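Local coordinates for hypothetical protein MJ1247 (Methanocaldococcus jannaschii, PDB 1JEO) that catalyses the isomerization between 3-hexulose 6-phosphate and fructose 6-phosphate in the pathway that supplies ribose 5-phosphate, at residues D31-R36 and L128-E133; A40-I45 and K82-I87; F46-S51 and G93-V98. All coordinates share one frame; numbering follows the deposited sequence.

Contact 1: residues D31-R36 and L128-E133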
# COMPACT_ATOMS: atom_id res chain seq x y z
N ASP A 31 -5.11 -11.64 0.37
CA ASP A 31 -6.10 -12.02 1.38
C ASP A 31 -5.66 -11.60 2.77
O ASP A 31 -6.48 -11.11 3.56
CB ASP A 31 -6.38 -13.53 1.36
CG ASP A 31 -7.23 -13.97 0.17
OD1 ASP A 31 -7.86 -13.13 -0.49
OD2 ASP A 31 -7.26 -15.19 -0.11
N SER A 32 -4.37 -11.74 3.04
CA SER A 32 -3.77 -11.37 4.33
C SER A 32 -3.79 -9.85 4.52
O SER A 32 -4.12 -9.38 5.60
CB SER A 32 -2.35 -11.91 4.45
OG SER A 32 -1.82 -11.70 5.74
N LEU A 33 -3.51 -9.10 3.45
CA LEU A 33 -3.52 -7.63 3.48
C LEU A 33 -4.92 -7.11 3.82
O LEU A 33 -5.06 -6.28 4.72
CB LEU A 33 -3.04 -7.05 2.12
CG LEU A 33 -3.17 -5.54 1.78
CD1 LEU A 33 -2.39 -4.66 2.73
CD2 LEU A 33 -2.69 -5.30 0.36
N ILE A 34 -5.93 -7.67 3.16
CA ILE A 34 -7.34 -7.31 3.36
C ILE A 34 -7.84 -7.70 4.76
O ILE A 34 -8.54 -6.91 5.40
CB ILE A 34 -8.22 -7.94 2.23
CG1 ILE A 34 -7.85 -7.31 0.89
CG2 ILE A 34 -9.72 -7.76 2.51
CD1 ILE A 34 -8.41 -8.03 -0.31
N ASP A 35 -7.43 -8.87 5.24
CA ASP A 35 -7.82 -9.38 6.56
C ASP A 35 -7.28 -8.47 7.68
O ASP A 35 -8.02 -8.13 8.61
CB ASP A 35 -7.32 -10.82 6.75
CG ASP A 35 -8.00 -11.54 7.91
OD1 ASP A 35 -9.24 -11.46 8.03
OD2 ASP A 35 -7.28 -12.18 8.70
N ARG A 36 -6.03 -8.04 7.53
CA ARG A 36 -5.36 -7.15 8.49
C ARG A 36 -5.96 -5.75 8.50
O ARG A 36 -6.02 -5.12 9.55
CB ARG A 36 -3.86 -7.07 8.19
CG ARG A 36 -3.10 -8.34 8.50
CD ARG A 36 -1.69 -8.25 7.97
NE ARG A 36 -1.02 -9.55 7.96
CZ ARG A 36 -0.10 -9.94 8.84
NH1 ARG A 36 0.28 -9.13 9.82
NH2 ARG A 36 0.43 -11.14 8.74
N LEU A 128 4.58 -9.15 6.76
CA LEU A 128 4.13 -9.53 5.43
C LEU A 128 4.82 -8.63 4.41
O LEU A 128 4.78 -7.40 4.52
CB LEU A 128 2.61 -9.38 5.30
CG LEU A 128 1.91 -9.55 3.94
CD1 LEU A 128 1.95 -11.01 3.48
CD2 LEU A 128 0.48 -9.07 4.02
N THR A 129 5.48 -9.25 3.43
CA THR A 129 6.15 -8.51 2.37
C THR A 129 5.45 -8.83 1.06
O THR A 129 5.20 -10.00 0.74
CB THR A 129 7.67 -8.87 2.29
OG1 THR A 129 8.30 -8.51 3.53
CG2 THR A 129 8.36 -8.10 1.16
N ILE A 130 5.08 -7.78 0.33
CA ILE A 130 4.42 -7.91 -0.97
C ILE A 130 5.33 -7.30 -2.05
O ILE A 130 5.30 -6.09 -2.28
CB ILE A 130 2.99 -7.24 -0.98
CG1 ILE A 130 2.11 -7.83 0.13
CG2 ILE A 130 2.32 -7.46 -2.36
CD1 ILE A 130 0.71 -7.22 0.24
N PRO A 131 6.18 -8.13 -2.71
CA PRO A 131 7.08 -7.63 -3.76
C PRO A 131 6.35 -7.42 -5.09
O PRO A 131 5.53 -8.25 -5.49
CB PRO A 131 8.12 -8.75 -3.89
CG PRO A 131 7.96 -9.58 -2.65
CD PRO A 131 6.49 -9.55 -2.43
N LEU A 132 6.59 -6.28 -5.73
CA LEU A 132 6.01 -5.97 -7.03
C LEU A 132 7.22 -5.79 -7.95
O LEU A 132 7.71 -4.67 -8.17
CB LEU A 132 5.13 -4.71 -6.98
CG LEU A 132 3.85 -4.73 -6.12
CD1 LEU A 132 3.22 -3.36 -6.12
CD2 LEU A 132 2.85 -5.76 -6.62
N GLU A 133 7.74 -6.93 -8.40
CA GLU A 133 8.91 -7.01 -9.27
C GLU A 133 8.57 -6.65 -10.71
O GLU A 133 8.17 -7.50 -11.51
CB GLU A 133 9.55 -8.40 -9.16
CG GLU A 133 10.02 -8.73 -7.75
CD GLU A 133 10.24 -10.21 -7.52
OE1 GLU A 133 9.24 -10.95 -7.42
OE2 GLU A 133 11.41 -10.63 -7.44
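Helix 24-39 covers one face of the parallel sheet of the SIS domain, and here Ser32, Leu33 and Arg36 of that helix settle on Leu128 and Ile130 of an edge strand of the chain's sheet, 128-130. Most of the contact is carried by one methyl group. CD2 of Leu128 pushes in among the helix residues, 3.9 Å from Ser32 OG and 4.0 Å from the backbone N of Leu33. With CG anti to its own backbone N (chi1 173°), the branched end of Leu128 reaches the helix surface, where a compact serine leaves room for it.

Ser32 OG has a polar partner too: Arg36 NE, one turn further along, donates to it over 3.2 Å. The bond is almost straight, 177° at the hydrogen, and the hydroxyl lies in the guanidinium plane, which helps to fix how that group is turned. One guanidinium face then comes over Leu128 CB, offset toward the rim of the group. The charge itself is answered by Asp127, which forms a salt bridge with Arg36 NH1, so the long arginine spans apolar cover at the strand and a carboxylate just before it.

Strand 128-130 runs at 126° to the helix segment, closer to antiparallel than to parallel, and alternate residues, Leu128 and Ile130, point at the helix. Ile130 meets Leu33: CD1 of the isoleucine lies 3.9 Å from CD2 of the leucine, and the two side chains cross at about a right angle. Both are buried, and branched aliphatic residues suit this layer between sheet and helices. Leu33 also touches Ile113 of strand 112-115 and Phe153 and Val157 of helix 144-164, while Phe20 of helix 19-22 packs against Ile130.

Contact 2: residues A40-I45 and K82-I87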
# COMPACT_ATOMS: atom_id res chain seq x y z
N ALA A 40 -7.82 -4.34 11.89
CA ALA A 40 -7.11 -3.23 12.55
C ALA A 40 -8.04 -2.17 13.11
O ALA A 40 -9.14 -1.95 12.59
CB ALA A 40 -6.13 -2.59 11.59
N LYS A 41 -7.60 -1.52 14.19
CA LYS A 41 -8.35 -0.45 14.84
C LYS A 41 -8.11 0.81 13.99
O LYS A 41 -9.06 1.42 13.50
CB LYS A 41 -7.85 -0.24 16.28
CG LYS A 41 -8.76 0.61 17.17
CD LYS A 41 -10.03 -0.12 17.58
CE LYS A 41 -10.92 0.77 18.45
NZ LYS A 41 -12.19 0.09 18.83
N LYS A 42 -6.84 1.16 13.79
CA LYS A 42 -6.44 2.31 12.97
C LYS A 42 -5.39 1.83 11.97
O LYS A 42 -4.61 0.92 12.26
CB LYS A 42 -5.87 3.47 13.82
CG LYS A 42 -6.73 3.92 15.01
CD LYS A 42 -6.29 5.25 15.63
CE LYS A 42 -4.88 5.24 16.23
NZ LYS A 42 -4.68 4.33 17.39
N ILE A 43 -5.40 2.40 10.76
CA ILE A 43 -4.47 2.02 9.70
C ILE A 43 -3.55 3.20 9.36
O ILE A 43 -4.02 4.30 9.08
CB ILE A 43 -5.22 1.53 8.42
CG1 ILE A 43 -6.16 0.38 8.78
CG2 ILE A 43 -4.22 1.03 7.36
CD1 ILE A 43 -7.36 0.26 7.89
N PHE A 44 -2.24 2.94 9.39
CA PHE A 44 -1.23 3.96 9.10
C PHE A 44 -0.45 3.65 7.83
O PHE A 44 0.02 2.54 7.63
CB PHE A 44 -0.24 4.08 10.27
CG PHE A 44 -0.84 4.65 11.52
CD1 PHE A 44 -1.66 3.85 12.36
CD2 PHE A 44 -0.57 5.97 11.90
CE1 PHE A 44 -2.19 4.38 13.56
CE2 PHE A 44 -1.10 6.51 13.10
CZ PHE A 44 -1.91 5.71 13.93
N ILE A 45 -0.34 4.65 6.96
CA ILE A 45 0.39 4.50 5.70
C ILE A 45 1.57 5.48 5.68
O ILE A 45 1.44 6.61 6.14
CB ILE A 45 -0.51 4.81 4.44
CG1 ILE A 45 -1.93 4.24 4.57
CG2 ILE A 45 0.18 4.33 3.15
CD1 ILE A 45 -2.07 2.75 4.58
N LYS A 82 -1.10 -0.78 19.88
CA LYS A 82 -0.95 -2.23 19.69
C LYS A 82 -1.89 -2.96 18.72
O LYS A 82 -1.49 -3.94 18.10
CB LYS A 82 -0.93 -2.95 21.05
CG LYS A 82 -2.18 -2.80 21.91
CD LYS A 82 -2.07 -3.59 23.21
CE LYS A 82 -3.36 -3.56 24.01
NZ LYS A 82 -4.49 -4.27 23.33
N ASP A 83 -3.10 -2.44 18.55
CA ASP A 83 -4.09 -3.05 17.66
C ASP A 83 -4.13 -2.40 16.27
O ASP A 83 -5.05 -2.66 15.48
CB ASP A 83 -5.49 -3.02 18.30
CG ASP A 83 -5.58 -3.87 19.56
OD1 ASP A 83 -6.03 -3.35 20.60
OD2 ASP A 83 -5.19 -5.06 19.51
N ASP A 84 -3.12 -1.59 15.97
CA ASP A 84 -3.04 -0.89 14.69
C ASP A 84 -2.21 -1.60 13.62
O ASP A 84 -1.52 -2.58 13.89
CB ASP A 84 -2.52 0.54 14.89
CG ASP A 84 -3.43 1.39 15.76
OD1 ASP A 84 -4.63 1.06 15.92
OD2 ASP A 84 -2.96 2.42 16.28
N LEU A 85 -2.29 -1.07 12.40
CA LEU A 85 -1.58 -1.61 11.24
C LEU A 85 -0.77 -0.53 10.52
O LEU A 85 -1.25 0.59 10.35
CB LEU A 85 -2.59 -2.23 10.26
CG LEU A 85 -2.13 -2.71 8.88
CD1 LEU A 85 -1.22 -3.91 8.99
CD2 LEU A 85 -3.33 -3.02 8.04
N LEU A 86 0.45 -0.87 10.14
CA LEU A 86 1.32 0.04 9.40
C LEU A 86 1.65 -0.57 8.03
O LEU A 86 2.06 -1.73 7.95
CB LEU A 86 2.62 0.35 10.16
CG LEU A 86 3.67 1.23 9.46
CD1 LEU A 86 3.20 2.67 9.30
CD2 LEU A 86 4.98 1.18 10.21
N ILE A 87 1.42 0.21 6.98
CA ILE A 87 1.71 -0.22 5.61
C ILE A 87 2.80 0.72 5.08
O ILE A 87 2.64 1.95 5.08
CB ILE A 87 0.44 -0.20 4.71
CG1 ILE A 87 -0.59 -1.22 5.22
CG2 ILE A 87 0.80 -0.52 3.24
CD1 ILE A 87 -1.98 -1.12 4.62
O HOH W 1 -5.74 1.47 18.63
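Lys42 and Asp84 cross at one end of two paired strands, with the lysine chain bent twice near its end (chi3 -62°, chi4 -65°) so that the ammonium folds back onto the carboxylate. Lys42 NZ reaches Asp84 OD2 at 2.8 Å, on the syn lone pair, while OD1 accepts a weak bond from the backbone N of Lys42. Water 1 donates to OD1 and is only weakly held by NZ. Glu81 shares both partners, its carboxylate pairing with NZ and its backbone N donating to OD2. Replacing Asp84 by an alanine would probably leave Lys42 NZ with Glu81 as its remaining carboxylate partner and its bent chain freer to turn.

Phe44 brings CE1 within 3.4 Å of Asp84 OD2, its ring plane 39° from that of the carboxylate; Tyr80 makes an edge-to-face stack with the same ring. The strands concerned, 43-46 and 85-89, pair in parallel at the centre of the Rossmann-like SIS sheet. Phe44 is bonded through N to Leu85 O (2.7 Å) and through O to Ile87 N (2.8 Å). On its face of the sheet Phe44 CB touches Leu86 CD1. The opposite face is aliphatic: Ile43 and Ile45 each lie side by side with Ile87, pointing the same way, and Ile45 CD1 is 3.9 Å from Ile87 CD1. Such beta-branched residues favour extended backbone and fill the layer beneath helices 24-39 and 49-64.

Contact 3: residues F46-S51 and G93-V98. With CIT (citric acid), chain B.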
# COMPACT_ATOMS: atom_id res chain seq x y z
N PHE A 46 2.70 5.03 5.13
CA PHE A 46 3.89 5.87 5.00
C PHE A 46 4.73 5.50 3.78
O PHE A 46 4.81 4.33 3.38
CB PHE A 46 4.77 5.86 6.26
CG PHE A 46 5.90 6.89 6.24
CD1 PHE A 46 5.62 8.27 6.17
CD2 PHE A 46 7.24 6.47 6.24
CE1 PHE A 46 6.66 9.24 6.11
CE2 PHE A 46 8.30 7.42 6.18
CZ PHE A 46 8.01 8.81 6.12
N GLY A 47 5.39 6.52 3.25
CA GLY A 47 6.28 6.41 2.12
C GLY A 47 6.90 7.77 1.91
O GLY A 47 6.35 8.79 2.36
N VAL A 48 8.03 7.80 1.21
CA VAL A 48 8.76 9.03 0.92
C VAL A 48 8.66 9.31 -0.58
O VAL A 48 8.51 8.38 -1.38
CB VAL A 48 10.26 8.90 1.38
CG1 VAL A 48 11.11 10.08 0.93
CG2 VAL A 48 10.33 8.79 2.89
N GLY A 49 8.71 10.60 -0.95
CA GLY A 49 8.65 11.02 -2.34
C GLY A 49 7.43 10.56 -3.10
O GLY A 49 6.31 10.61 -2.57
N ARG A 50 7.64 10.05 -4.31
CA ARG A 50 6.56 9.55 -5.17
C ARG A 50 5.84 8.34 -4.59
O ARG A 50 4.63 8.20 -4.77
CB ARG A 50 7.07 9.27 -6.58
CG ARG A 50 7.27 10.51 -7.42
CD ARG A 50 7.93 10.22 -8.77
NE ARG A 50 7.32 9.12 -9.51
CZ ARG A 50 6.69 9.22 -10.68
NH1 ARG A 50 6.58 10.40 -11.29
NH2 ARG A 50 6.21 8.13 -11.26
N SER A 51 6.57 7.51 -3.83
CA SER A 51 5.98 6.34 -3.17
C SER A 51 4.99 6.80 -2.09
O SER A 51 3.97 6.16 -1.88
CB SER A 51 7.05 5.45 -2.55
OG SER A 51 7.69 4.67 -3.54
N GLY A 93 13.37 -0.22 -0.67
CA GLY A 93 13.19 -0.73 0.67
C GLY A 93 14.35 -0.38 1.60
O GLY A 93 14.46 -0.93 2.70
N ARG A 94 15.21 0.54 1.16
CA ARG A 94 16.39 0.95 1.91
C ARG A 94 16.34 2.36 2.48
O ARG A 94 17.22 2.74 3.27
CB ARG A 94 17.64 0.82 1.03
CG ARG A 94 18.04 -0.60 0.64
CD ARG A 94 19.27 -0.61 -0.26
NE ARG A 94 19.00 -0.07 -1.60
CZ ARG A 94 19.63 0.97 -2.15
NH1 ARG A 94 20.58 1.61 -1.48
NH2 ARG A 94 19.29 1.38 -3.36
N THR A 95 15.33 3.14 2.08
CA THR A 95 15.16 4.54 2.51
C THR A 95 15.16 4.68 4.04
O THR A 95 14.34 4.08 4.73
CB THR A 95 13.88 5.16 1.91
OG1 THR A 95 13.80 4.81 0.52
CG2 THR A 95 13.90 6.68 2.02
N GLU A 96 16.14 5.43 4.54
CA GLU A 96 16.34 5.66 5.97
C GLU A 96 15.14 6.16 6.77
O GLU A 96 14.90 5.67 7.88
CB GLU A 96 17.55 6.57 6.21
CG GLU A 96 18.90 5.87 6.08
CD GLU A 96 19.23 4.97 7.26
OE1 GLU A 96 19.31 5.48 8.40
OE2 GLU A 96 19.40 3.75 7.05
N SER A 97 14.36 7.07 6.18
CA SER A 97 13.16 7.61 6.83
C SER A 97 12.05 6.56 6.99
O SER A 97 11.27 6.63 7.95
CB SER A 97 12.62 8.83 6.09
OG SER A 97 13.54 9.90 6.17
N VAL A 98 12.00 5.60 6.07
CA VAL A 98 11.02 4.51 6.11
C VAL A 98 11.46 3.50 7.20
O VAL A 98 10.62 2.99 7.93
CB VAL A 98 10.87 3.81 4.71
CG1 VAL A 98 10.03 2.52 4.80
CG2 VAL A 98 10.21 4.78 3.73
C1 CIT B . 14.25 4.46 -2.98
O1 CIT B . 15.49 4.32 -2.74
O2 CIT B . 13.51 3.54 -3.55
C2 CIT B . 13.64 5.79 -2.54
C3 CIT B . 12.10 6.14 -2.76
O7 CIT B . 11.90 6.26 -4.18
C4 CIT B . 11.87 7.61 -2.14
C5 CIT B . 12.61 8.83 -2.55
O3 CIT B . 12.12 9.46 -3.45
O4 CIT B . 13.68 9.10 -1.94
C6 CIT B . 11.14 5.03 -2.09
O5 CIT B . 10.36 4.41 -2.84
O6 CIT B . 11.19 4.79 -0.84
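Val48, Phe46 and Val98 give up the most surface where the end of strand 43-46 and the turn after it face the start of helix 96-106. Val48 has its two methyls doing different work. CG2, anti to the carbonyl carbon, packs 3.9 Å from Ser97 CB and 4.1 Å from Val98 CG2, the two valines crossing at a slant; CG1 turns to the bound citrate and lies 4.0 Å from its O4. A short branched residue can thus serve the helix and the pocket at once.

Phe46 reaches over with one corner of its ring. Its CE2 stands 3.5 Å from the backbone O of Ser97 and 4.1 Å from Val98 CG2, and Val98 CA lies at the ring edge, in plane. A chi1 of -171°, which sets CG beside the carbonyl carbon, carries the ring to the first turn of the helix. Val98, buried, also touches Leu88 of strand 85-89 and Val122, so it joins strand, loop and helix.

Beside this apolar cluster two hydroxyls hold one carboxylate of the citrate, which probably came from the crystallisation liquor. Ser51 OG donates to O5 at 2.8 Å and Thr95 OG1 to O6 at 2.9 Å, one from each segment. Ser90, Gly91 and Ser92 bind the same ligand. Gly49 has positive phi, and a side chain there would run into citrate O3. Ser51 and residues 90-95 are the inferred substrate-binding residues, and small hydroxyl-bearing side chains gathered in loops and helix starts at the C-terminal edge of a parallel sheet are consistent with the phosphosugar site of SIS domains.

In the fold
The three contacts belong to one SIS domain built on a single five-stranded parallel sheet. Contact 2 joins two neighbouring inner strands, contact 1 lays helix 24-39 against an outer strand, and contact 3 lies beyond the C-terminal ends of the strands of contact 2, where the inferred substrate site is found. Centres of contacts 2 and 3 are about 18 Å apart, yet they meet at Ile87 O and Phe46 N; contacts 1 and 2, about 14 Å apart, touch through Leu33 and Ile87. Along the chain contacts 2 and 3 interleave, and contact 1 brackets both, so residues distant in sequence are brought into one domain, with the inferred site at the strand ends.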